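Local coordinates for protein superoxide dismutase (Clostridium difficile, PDB 4JZG) that probably protects cells from oxygen radicals by converting superoxide into hydrogen peroxide and molecular oxygen at a metal centre, at residues A[37-42]-A[80-85]; A[162-167]-A[192-197]. One frame throughout, in Å; residues are numbered along the deposited sequence.

Interaction 1. Residues A[37-42]-A[80-85]; sequences AYVDKL and GGAYNH. With MN (manganese (II) ion), chain B.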
loop_
_atom_site.group_PDB
_atom_site.type_symbol
_atom_site.label_atom_id
_atom_site.label_comp_id
_atom_site.label_asym_id
_atom_site.label_seq_id
_atom_site.Cartn_x
_atom_site.Cartn_y
_atom_site.Cartn_z
ATOM N N ALA A 37 6.755 -14.151 5.379
ATOM C CA ALA A 37 5.328 -14.265 5.651
ATOM C C ALA A 37 4.528 -14.691 4.411
ATOM O O ALA A 37 3.599 -15.490 4.499
ATOM C CB ALA A 37 4.790 -12.942 6.223
ATOM N N TYR A 38 4.882 -14.162 3.250
ATOM C CA TYR A 38 4.223 -14.600 2.023
ATOM C C TYR A 38 4.394 -16.114 1.806
ATOM O O TYR A 38 3.441 -16.811 1.487
ATOM C CB TYR A 38 4.728 -13.814 0.805
ATOM C CG TYR A 38 4.392 -12.333 0.844
ATOM C CD1 TYR A 38 3.075 -11.902 0.963
ATOM C CD2 TYR A 38 5.382 -11.370 0.745
ATOM C CE1 TYR A 38 2.754 -10.544 0.980
ATOM C CE2 TYR A 38 5.072 -10.015 0.763
ATOM C CZ TYR A 38 3.749 -9.608 0.884
ATOM O OH TYR A 38 3.417 -8.261 0.906
ATOM N N VAL A 39 5.603 -16.626 1.993
ATOM C CA VAL A 39 5.842 -18.055 1.790
ATOM C C VAL A 39 5.062 -18.901 2.800
ATOM O O VAL A 39 4.414 -19.898 2.441
ATOM C CB VAL A 39 7.351 -18.377 1.849
ATOM C CG1 VAL A 39 7.598 -19.884 1.778
ATOM C CG2 VAL A 39 8.081 -17.652 0.729
ATOM N N ASP A 40 5.112 -18.500 4.064
ATOM C CA ASP A 40 4.378 -19.214 5.091
ATOM C C ASP A 40 2.884 -19.268 4.754
ATOM O O ASP A 40 2.257 -20.326 4.839
ATOM C CB ASP A 40 4.588 -18.552 6.459
ATOM C CG ASP A 40 6.032 -18.664 6.960
ATOM O OD1 ASP A 40 6.818 -19.441 6.371
ATOM O OD2 ASP A 40 6.382 -17.974 7.952
ATOM N N LYS A 41 2.312 -18.127 4.387
ATOM C CA LYS A 41 0.876 -18.076 4.117
ATOM C C LYS A 41 0.515 -18.897 2.889
ATOM O O LYS A 41 -0.501 -19.591 2.879
ATOM C CB LYS A 41 0.377 -16.636 3.959
ATOM C CG LYS A 41 0.323 -15.852 5.258
ATOM C CD LYS A 41 -0.124 -14.413 5.016
ATOM C CE LYS A 41 0.172 -13.508 6.216
ATOM N NZ LYS A 41 -0.613 -13.920 7.414
ATOM N N LEU A 42 1.341 -18.802 1.851
ATOM C CA LEU A 42 1.162 -19.634 0.672
ATOM C C LEU A 42 1.116 -21.110 1.065
ATOM O O LEU A 42 0.172 -21.823 0.727
ATOM C CB LEU A 42 2.287 -19.390 -0.334
ATOM C CG LEU A 42 2.180 -20.279 -1.571
ATOM C CD1 LEU A 42 0.844 -20.021 -2.264
ATOM C CD2 LEU A 42 3.345 -20.065 -2.525
ATOM N N GLY A 80 2.234 -14.364 -5.220
ATOM C CA GLY A 80 2.709 -13.110 -5.789
ATOM C C GLY A 80 3.816 -12.521 -4.924
ATOM O O GLY A 80 4.882 -12.132 -5.410
ATOM N N GLY A 81 3.575 -12.457 -3.624
ATOM C CA GLY A 81 4.576 -11.906 -2.731
ATOM C C GLY A 81 5.835 -12.754 -2.756
ATOM O O GLY A 81 6.940 -12.234 -2.738
ATOM N N ALA A 82 5.666 -14.072 -2.803
ATOM C CA ALA A 82 6.814 -14.975 -2.766
ATOM C C ALA A 82 7.638 -14.858 -4.042
ATOM O O ALA A 82 8.872 -14.805 -3.997
ATOM C CB ALA A 82 6.373 -16.418 -2.536
ATOM N N TYR A 83 6.950 -14.804 -5.178
ATOM C CA TYR A 83 7.623 -14.664 -6.465
ATOM C C TYR A 83 8.294 -13.300 -6.611
ATOM O O TYR A 83 9.463 -13.214 -6.986
ATOM C CB TYR A 83 6.653 -14.885 -7.635
ATOM C CG TYR A 83 7.351 -14.781 -8.965
ATOM C CD1 TYR A 83 7.965 -15.891 -9.530
ATOM C CD2 TYR A 83 7.436 -13.566 -9.642
ATOM C CE1 TYR A 83 8.631 -15.806 -10.742
ATOM C CE2 TYR A 83 8.105 -13.467 -10.855
ATOM C CZ TYR A 83 8.701 -14.595 -11.399
ATOM O OH TYR A 83 9.374 -14.525 -12.605
ATOM N N ASN A 84 7.548 -12.235 -6.329
ATOM C CA ASN A 84 8.064 -10.875 -6.500
ATOM C C ASN A 84 9.309 -10.580 -5.659
ATOM O O ASN A 84 10.253 -9.949 -6.126
ATOM C CB ASN A 84 6.965 -9.840 -6.212
ATOM C CG ASN A 84 5.826 -9.918 -7.214
ATOM O OD1 ASN A 84 5.978 -10.510 -8.282
ATOM N ND2 ASN A 84 4.687 -9.323 -6.879
ATOM N N HIS A 85 9.310 -11.047 -4.419
ATOM C CA HIS A 85 10.432 -10.782 -3.534
ATOM C C HIS A 85 11.660 -11.630 -3.881
ATOM O O HIS A 85 12.785 -11.122 -3.870
ATOM C CB HIS A 85 10.014 -10.935 -2.063
ATOM C CG HIS A 85 9.179 -9.797 -1.566
ATOM N ND1 HIS A 85 7.807 -9.759 -1.711
ATOM C CD2 HIS A 85 9.524 -8.631 -0.968
ATOM C CE1 HIS A 85 7.344 -8.628 -1.206
ATOM N NE2 HIS A 85 8.364 -7.932 -0.734
HETATM MN MN MN B . 8.192 -5.894 -0.348
HETATM O O HOH W 1 6.207 -5.590 -1.576
#

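Interaction 2. Residues A[162-167]-A[192-197]; sequences PIIGLD and VNWNGA. With MN (manganese (II) ion), chain B.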
loop_
_atom_site.group_PDB
_atom_site.type_symbol
_atom_site.label_atom_id
_atom_site.label_comp_id
_atom_site.label_asym_id
_atom_site.label_seq_id
_atom_site.Cartn_x
_atom_site.Cartn_y
_atom_site.Cartn_z
ATOM N N PRO A 162 9.141 -10.374 -16.611
ATOM C CA PRO A 162 9.838 -9.330 -15.848
ATOM C C PRO A 162 11.340 -9.380 -16.103
ATOM O O PRO A 162 11.946 -10.443 -16.004
ATOM C CB PRO A 162 9.569 -9.707 -14.380
ATOM C CG PRO A 162 8.579 -10.826 -14.411
ATOM C CD PRO A 162 8.673 -11.473 -15.751
ATOM N N ILE A 163 11.922 -8.232 -16.414
ATOM C CA ILE A 163 13.353 -8.121 -16.666
ATOM C C ILE A 163 14.039 -7.512 -15.440
ATOM O O ILE A 163 14.953 -8.115 -14.869
ATOM C CB ILE A 163 13.597 -7.276 -17.925
ATOM C CG1 ILE A 163 12.783 -7.859 -19.079
ATOM C CG2 ILE A 163 15.073 -7.256 -18.286
ATOM C CD1 ILE A 163 13.101 -9.318 -19.358
ATOM N N ILE A 164 13.590 -6.319 -15.047
ATOM C CA ILE A 164 13.840 -5.778 -13.702
ATOM C C ILE A 164 12.508 -5.313 -13.081
ATOM O O ILE A 164 11.514 -5.126 -13.787
ATOM C CB ILE A 164 14.839 -4.585 -13.703
ATOM C CG1 ILE A 164 14.164 -3.309 -14.206
ATOM C CG2 ILE A 164 16.087 -4.909 -14.518
ATOM C CD1 ILE A 164 15.070 -2.061 -14.128
ATOM N N GLY A 165 12.484 -5.133 -11.765
ATOM C CA GLY A 165 11.292 -4.660 -11.085
ATOM C C GLY A 165 11.653 -3.995 -9.770
ATOM O O GLY A 165 12.594 -4.418 -9.104
ATOM N N LEU A 166 10.908 -2.962 -9.391
ATOM C CA LEU A 166 11.171 -2.233 -8.153
ATOM C C LEU A 166 9.955 -2.282 -7.222
ATOM O O LEU A 166 8.858 -1.886 -7.611
ATOM C CB LEU A 166 11.507 -0.778 -8.481
ATOM C CG LEU A 166 11.738 0.170 -7.303
ATOM C CD1 LEU A 166 12.877 -0.333 -6.414
ATOM C CD2 LEU A 166 12.029 1.575 -7.804
ATOM N N ASP A 167 10.159 -2.782 -6.005
ATOM C CA ASP A 167 9.161 -2.766 -4.939
ATOM C C ASP A 167 8.945 -1.317 -4.467
ATOM O O ASP A 167 9.880 -0.685 -3.981
ATOM C CB ASP A 167 9.672 -3.640 -3.777
ATOM C CG ASP A 167 8.605 -3.955 -2.748
ATOM O OD1 ASP A 167 7.503 -3.389 -2.846
ATOM O OD2 ASP A 167 8.856 -4.777 -1.825
ATOM N N VAL A 192 20.931 -2.041 -9.131
ATOM C CA VAL A 192 20.300 -2.920 -10.098
ATOM C C VAL A 192 21.331 -3.875 -10.699
ATOM O O VAL A 192 22.396 -3.454 -11.152
ATOM C CB VAL A 192 19.644 -2.138 -11.240
ATOM C CG1 VAL A 192 19.161 -3.108 -12.310
ATOM C CG2 VAL A 192 18.488 -1.298 -10.714
ATOM N N ASN A 193 21.011 -5.159 -10.684
ATOM C CA ASN A 193 21.870 -6.174 -11.264
ATOM C C ASN A 193 21.607 -6.332 -12.762
ATOM O O ASN A 193 20.766 -7.132 -13.171
ATOM C CB ASN A 193 21.644 -7.504 -10.554
ATOM C CG ASN A 193 22.595 -8.587 -11.031
ATOM O OD1 ASN A 193 23.304 -8.420 -12.026
ATOM N ND2 ASN A 193 22.622 -9.705 -10.314
ATOM N N TRP A 194 22.327 -5.573 -13.580
ATOM C CA TRP A 194 22.141 -5.659 -15.023
ATOM C C TRP A 194 22.519 -7.010 -15.640
ATOM O O TRP A 194 21.964 -7.397 -16.661
ATOM C CB TRP A 194 22.807 -4.487 -15.746
ATOM C CG TRP A 194 22.070 -3.227 -15.460
ATOM C CD1 TRP A 194 22.466 -2.211 -14.653
ATOM C CD2 TRP A 194 20.763 -2.877 -15.936
ATOM N NE1 TRP A 194 21.506 -1.234 -14.620
ATOM C CE2 TRP A 194 20.444 -1.625 -15.392
ATOM C CE3 TRP A 194 19.837 -3.504 -16.780
ATOM C CZ2 TRP A 194 19.233 -0.981 -15.652
ATOM C CZ3 TRP A 194 18.632 -2.859 -17.043
ATOM C CH2 TRP A 194 18.344 -1.614 -16.479
ATOM N N ASN A 195 23.432 -7.737 -15.014
ATOM C CA ASN A 195 23.764 -9.058 -15.520
ATOM C C ASN A 195 22.612 -10.031 -15.304
ATOM O O ASN A 195 22.305 -10.845 -16.173
ATOM C CB ASN A 195 25.050 -9.595 -14.879
ATOM C CG ASN A 195 26.258 -8.721 -15.177
ATOM O OD1 ASN A 195 26.299 -8.015 -16.191
ATOM N ND2 ASN A 195 27.237 -8.749 -14.285
ATOM N N GLY A 196 21.975 -9.944 -14.142
ATOM C CA GLY A 196 20.811 -10.767 -13.864
ATOM C C GLY A 196 19.660 -10.378 -14.775
ATOM O O GLY A 196 18.863 -11.218 -15.195
ATOM N N ALA A 197 19.573 -9.094 -15.091
ATOM C CA ALA A 197 18.549 -8.623 -16.008
ATOM C C ALA A 197 18.777 -9.229 -17.391
ATOM O O ALA A 197 17.833 -9.689 -18.038
ATOM C CB ALA A 197 18.543 -7.110 -16.076
HETATM MN MN MN B . 8.192 -5.894 -0.348
HETATM O O HOH W 1 6.207 -5.590 -1.576
#

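Interaction 1. Residues A[37-42]-A[80-85]
Tyr-38 lies over Gly-81 and beside His-85, and its side chain spans the two helices from CB to CE2. CB rests 3.7 Å from Ala-82 N. With CG anti to the carbonyl carbon (chi1 -65°), the ring leans across Gly-81, which has no side chain to hold it off: CG and CD2 both stand 3.6 Å from Gly-81 CA, which makes a CH-pi contact over one ring face. Farther out, CE2 comes to 3.3 Å from His-85 CE1; the two rings, inclined by 29°, are slid apart and barely overlap. The hydroxyl OH accepts a hydrogen bond from Gln-152 NE2. The pairing belongs to the alpha-hairpin domain of iron/manganese superoxide dismutases, whose long helices run roughly antiparallel here, 142° between directions and 8.1 Å between the axes of the segments. Tyr-38 probably corresponds to the second-shell tyrosine at the family's substrate channel; Phe-129 of the second subunit packs on it. The imidazole of His-85 is held at both nitrogens: ND1 donates to Gly-81 O (2.8 Å), nearly in the ring plane, while NE2 binds manganese at 2.1 Å. Beyond the tyrosine, Val-39 CG2 meets Ala-82 CB at 3.9 Å.

Interaction 2. Residues A[162-167]-A[192-197]
Ile-164 holds CG1 between its backbone N and carbonyl carbon (chi1 76°), which sends CG2 over Ala-197 while the extended chain beyond CG1 (chi2 175°) carries CD1 to Trp-194. CG2 settles 3.6 Å from Ala-197 CB, a close apolar fit, and CD1 lies 4.1 Å from Trp-194 CH2, approaching the indole obliquely. Val-192 supports the same cluster from within its own segment: its CG1 lies over one indole face, near the rim, and is 4.2 Å from Ile-164 CG2. On Ile-163 the CG2 methyl is the branch that reaches the helix, 3.7 Å from Ala-197 O. No hydrogen bond joins the two segments, so the contact rests on apolar packing of the two isoleucines against Val-192, Trp-194 and Ala-197. The helix start is fixed separately by Asn-193 at the N-cap, whose OD1 accepts from Gly-196 N at 2.9 Å, a straight bond (164°) with the donor well above the carbonyl plane. At the far end of 162-167, Asp-167 OD2 binds manganese at 2.0 Å, and OD1 takes a hydrogen bond from Trp-169 N. Ile-163 and Ile-164 both face Leu-136 in a classic beta bulge of the antiparallel sheet, where strand 161-167 lies against strand 132-138; Leu-103 of helix 101-111 covers Ile-163, Trp-194 and Ala-197, and Trp-188 of helix 181-188 packs on Ile-164.

Overall arrangement
From the N terminus, the chain first runs along helix 24-46, passes through helix 57-62 and returns on helix 72-90, where interaction 1 closes the hairpin. It then continues through helices 101-111 and 114-127 and two sheet strands, and enters the edge strand 161-167. After helices 174-177 and 181-188, interaction 2 closes a second, shorter loop by bringing the start of helix 194-202 against that strand. The two loops follow in series, neither nested nor crossed. Their centres are about 19 Å apart, yet the domains meet at manganese: His-85 from interaction 1 and Asp-167 from interaction 2 bind it together with His-30 and His-171.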